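Local coordinates for protein triosephosphate isomerase (Trichomonas vaginalis, PDB 4O4V) that probably interconverts D-glyceraldehyde 3-phosphate and dihydroxyacetone phosphate in glycolysis and gluconeogenesis, working as a homodimer of TIM barrels, at residues 128-131 and 132-136; 156-159 and 160-163. All blocks are in the same frame, centred on the assembly; numbering follows the deposited sequence.

Contact 1 (128-131 and 132-136). With NA (sodium ion), chain C.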
# COMPACT_ATOMS: atom_id res chain seq x y z
N GLU A 128 -21.95 2.13 -9.08
CA GLU A 128 -22.83 2.82 -8.14
C GLU A 128 -23.24 1.95 -6.95
O GLU A 128 -23.25 0.73 -7.00
CB GLU A 128 -24.07 3.36 -8.85
CG GLU A 128 -25.24 2.42 -8.98
CD GLU A 128 -25.13 1.31 -10.00
OE1 GLU A 128 -24.02 1.09 -10.58
OE2 GLU A 128 -26.15 0.63 -10.24
N HIS A 129 -23.62 2.65 -5.89
CA HIS A 129 -24.10 2.06 -4.65
C HIS A 129 -25.61 1.90 -4.66
O HIS A 129 -26.32 2.35 -5.57
CB HIS A 129 -23.70 2.94 -3.47
CG HIS A 129 -22.23 3.07 -3.31
ND1 HIS A 129 -21.44 3.87 -4.10
CD2 HIS A 129 -21.38 2.46 -2.44
CE1 HIS A 129 -20.17 3.74 -3.73
NE2 HIS A 129 -20.11 2.91 -2.72
N LEU A 130 -26.11 1.24 -3.62
CA LEU A 130 -27.51 0.89 -3.56
C LEU A 130 -28.46 2.07 -3.65
O LEU A 130 -29.47 1.96 -4.35
CB LEU A 130 -27.78 0.08 -2.29
CG LEU A 130 -29.21 -0.44 -2.13
CD1 LEU A 130 -29.57 -1.31 -3.25
CD2 LEU A 130 -29.34 -1.18 -0.79
N SER A 131 -28.17 3.19 -2.99
CA SER A 131 -29.09 4.31 -3.05
C SER A 131 -29.31 4.78 -4.48
O SER A 131 -30.42 5.03 -4.88
CB SER A 131 -28.59 5.51 -2.21
OG SER A 131 -28.60 5.21 -0.84
N GLU A 132 -28.22 4.94 -5.23
CA GLU A 132 -28.34 5.44 -6.58
C GLU A 132 -29.03 4.42 -7.49
O GLU A 132 -29.81 4.80 -8.35
CB GLU A 132 -26.97 5.81 -7.13
CG GLU A 132 -26.48 7.16 -6.60
CD GLU A 132 -26.38 7.20 -5.10
OE1 GLU A 132 -25.58 6.40 -4.55
OE2 GLU A 132 -27.10 8.01 -4.44
N ARG A 133 -28.77 3.15 -7.27
CA ARG A 133 -29.48 2.09 -8.01
C ARG A 133 -30.98 2.18 -7.72
O ARG A 133 -31.79 2.20 -8.67
CB ARG A 133 -28.86 0.75 -7.60
CG ARG A 133 -29.62 -0.52 -7.99
CD ARG A 133 -29.85 -0.65 -9.46
NE ARG A 133 -28.61 -0.62 -10.25
CZ ARG A 133 -28.47 -1.19 -11.46
NH1 ARG A 133 -29.46 -1.88 -12.02
NH2 ARG A 133 -27.35 -1.05 -12.11
N GLU A 134 -31.36 2.27 -6.46
CA GLU A 134 -32.78 2.30 -6.13
C GLU A 134 -33.47 3.57 -6.61
O GLU A 134 -34.67 3.54 -6.96
CB GLU A 134 -32.95 2.17 -4.61
CG GLU A 134 -32.61 0.80 -4.09
CD GLU A 134 -32.81 0.64 -2.60
OE1 GLU A 134 -32.91 1.66 -1.90
OE2 GLU A 134 -32.85 -0.53 -2.16
N ALA A 135 -32.74 4.68 -6.67
CA ALA A 135 -33.28 5.94 -7.13
C ALA A 135 -33.41 5.98 -8.64
O ALA A 135 -33.96 6.92 -9.17
CB ALA A 135 -32.40 7.10 -6.65
N GLY A 136 -32.91 4.98 -9.35
CA GLY A 136 -32.94 5.03 -10.80
C GLY A 136 -31.91 5.97 -11.38
O GLY A 136 -32.12 6.50 -12.50
NA NA C . -33.32 7.16 -14.32
O HOH W 1 -23.47 5.49 -5.79
O HOH W 2 -32.89 9.68 -14.52
O HOH W 3 -30.95 6.93 -14.92
O HOH W 4 -34.57 7.97 -12.88
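R133 meets E128 side-on, presenting NE and NH2 to a single carboxylate oxygen. The NE–OE2 distance is 2.8 Å, and NH2 of R133 lies equally far from OE2 of E128. That oxygen sits only 4° out of the guanidinium plane, and the two flat groups are 21° apart, nearly coplanar. NH2 uses the syn lone pair, whereas NE comes nearly along the C–O bond; both hydrogen bonds are bent. E128 reaches this position with CG between its backbone N and carbonyl carbon (chi1 88°) and a further bend at chi2, while R133 is bent at chi2 and chi3. The other oxygen, OE1, is hydrogen-bonded to Y165, and W169 and M185 also touch the pair.

The backbone between them enters the short helix 130-134, which follows strand 121-126 of the TIM barrel and leads to helix 138-149; H129 is at its N-cap position. N of R133 bonds O of H129 at 3.1 Å, and N of E134 bonds O of L130 at 2.8 Å. Water 1 accepts from N of H129 and donates to OE1 of E132, linking the carboxylate to the helix start; NE2 of H129 bonds D99. L130 and E134 lie obliquely, CD1 of L130 being 3.5 Å from OE2 of E134. The helix closes in a Schellman motif, where G136 has positive phi and its N bonds O of R133 at 3.1 Å. Its own O coordinates the sodium ion at 2.3 Å, alongside three waters.

With both oxygens engaged, the buried E128 carboxylate is fixed in rotation. The arginine charge probably stabilises its anionic form. Because E128 lies in the loop before helix 130-134 and R133 within it, the ion pair joins the two.

Contact 2 (156-159 and 160-163); sequences GKWD and DVVI
D160 opens the second segment by closing a tight turn on K157: its backbone N donates to O of K157 at 2.9 Å, an i+3 to i bond with the donor 50° out of the carbonyl plane. The side chain of D160 crosses that of K157 obliquely, OD2 lying 4.1 Å from CD of K157. NZ of K157 is likewise 4.1 Å from OD2 of D160, beyond a salt bridge. Water 5 spans them, accepting from NZ of K157 at 2.8 Å and lying 2.7 Å from OD2 of D160, to which it can donate, though other acceptors compete. K157 bends at chi2 (-67°) and is extended beyond it, which carries its ammonium to the same side as the D160 carboxylate; NZ also bonds L116 O weakly.

V161 repeats this i+3 to i pattern, its N donating to O of W158 at 3.3 Å, from above the carbonyl plane. CG2 of V161 rests 3.7 Å from O of K157, and CG1 approaches the indole of W158 obliquely, 4.1 Å from CZ3. That ring is packed further by I153, L193 and I201, and D159 makes a salt bridge with K204.

V161 begins strand 161-165 of the barrel, and V162 and I163 continue it: V162 bonds to I122 and Y124 of strand 121-126, I163 to L208 of strand 207-209 and to R206 just before it.

The chemistry divides by depth: 3-10-type bonds turn the chain, W158 and V161 pack at the strand's entrance, and the water-separated K157–D160 pair probably adds a softened attraction at the surface.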
# COMPACT_ATOMS: atom_id res chain seq x y z
N GLY A 156 -3.50 9.73 -27.04
CA GLY A 156 -2.89 8.51 -27.57
C GLY A 156 -2.86 7.31 -26.65
O GLY A 156 -2.26 6.30 -27.02
N LYS A 157 -3.47 7.39 -25.47
CA LYS A 157 -3.34 6.33 -24.48
C LYS A 157 -4.58 5.47 -24.28
O LYS A 157 -4.57 4.59 -23.42
CB LYS A 157 -2.93 6.94 -23.13
CG LYS A 157 -1.51 7.45 -23.08
CD LYS A 157 -0.53 6.32 -23.16
CE LYS A 157 0.89 6.80 -22.94
NZ LYS A 157 1.80 5.64 -22.78
N TRP A 158 -5.62 5.64 -25.11
CA TRP A 158 -6.82 4.84 -24.89
C TRP A 158 -6.63 3.34 -25.16
O TRP A 158 -7.38 2.53 -24.65
CB TRP A 158 -8.01 5.37 -25.68
CG TRP A 158 -8.66 6.57 -25.02
CD1 TRP A 158 -8.46 7.90 -25.34
CD2 TRP A 158 -9.61 6.55 -23.97
NE1 TRP A 158 -9.24 8.69 -24.51
CE2 TRP A 158 -9.96 7.88 -23.67
CE3 TRP A 158 -10.21 5.52 -23.25
CZ2 TRP A 158 -10.87 8.21 -22.69
CZ3 TRP A 158 -11.12 5.84 -22.28
CH2 TRP A 158 -11.46 7.19 -22.02
N ASP A 159 -5.63 2.98 -25.95
CA ASP A 159 -5.27 1.59 -26.17
C ASP A 159 -4.84 0.90 -24.88
O ASP A 159 -4.88 -0.32 -24.81
CB ASP A 159 -4.13 1.42 -27.20
CG ASP A 159 -4.52 1.76 -28.61
OD1 ASP A 159 -5.69 1.64 -28.98
OD2 ASP A 159 -3.60 2.11 -29.37
N ASP A 160 -4.47 1.69 -23.87
CA ASP A 160 -3.92 1.19 -22.60
C ASP A 160 -4.90 1.32 -21.44
O ASP A 160 -4.49 1.19 -20.29
CB ASP A 160 -2.63 1.94 -22.34
CG ASP A 160 -1.51 1.53 -23.28
OD1 ASP A 160 -1.63 0.54 -24.03
OD2 ASP A 160 -0.49 2.22 -23.26
N VAL A 161 -6.18 1.53 -21.74
CA VAL A 161 -7.23 1.65 -20.76
C VAL A 161 -8.25 0.54 -20.90
O VAL A 161 -8.75 0.30 -22.00
CB VAL A 161 -7.95 3.01 -20.90
CG1 VAL A 161 -9.14 3.15 -19.95
CG2 VAL A 161 -6.98 4.15 -20.69
N VAL A 162 -8.56 -0.11 -19.79
CA VAL A 162 -9.68 -1.03 -19.66
C VAL A 162 -10.56 -0.50 -18.53
O VAL A 162 -10.01 0.01 -17.54
CB VAL A 162 -9.16 -2.45 -19.33
CG1 VAL A 162 -10.27 -3.42 -18.98
CG2 VAL A 162 -8.32 -2.99 -20.50
N ILE A 163 -11.87 -0.58 -18.66
CA ILE A 163 -12.78 -0.09 -17.61
C ILE A 163 -13.52 -1.27 -17.01
O ILE A 163 -13.99 -2.12 -17.76
CB ILE A 163 -13.79 0.92 -18.21
CG1 ILE A 163 -13.05 2.13 -18.79
CG2 ILE A 163 -14.81 1.34 -17.17
CD1 ILE A 163 -13.91 3.05 -19.61
O HOH W 5 0.81 3.47 -21.24

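Contacts 1 and 2 are both surface contacts within one chain, 28 Å apart between centres and about 11 Å between nearest atoms, and they do not touch. Neither shares a helix or strand with the other: 128-136 follows strand 121-126 and carries helix 130-134, whereas 156-163 leads into the adjacent parallel strand 161-165. Y165, at the far end of that strand, bonds E128 and so connects the two regions. Each has one buried residue among those touching, but of different character: a carboxylate in a direct ion pair in contact 1, a valine beside an indole in contact 2, whose opposite charges are separated by water.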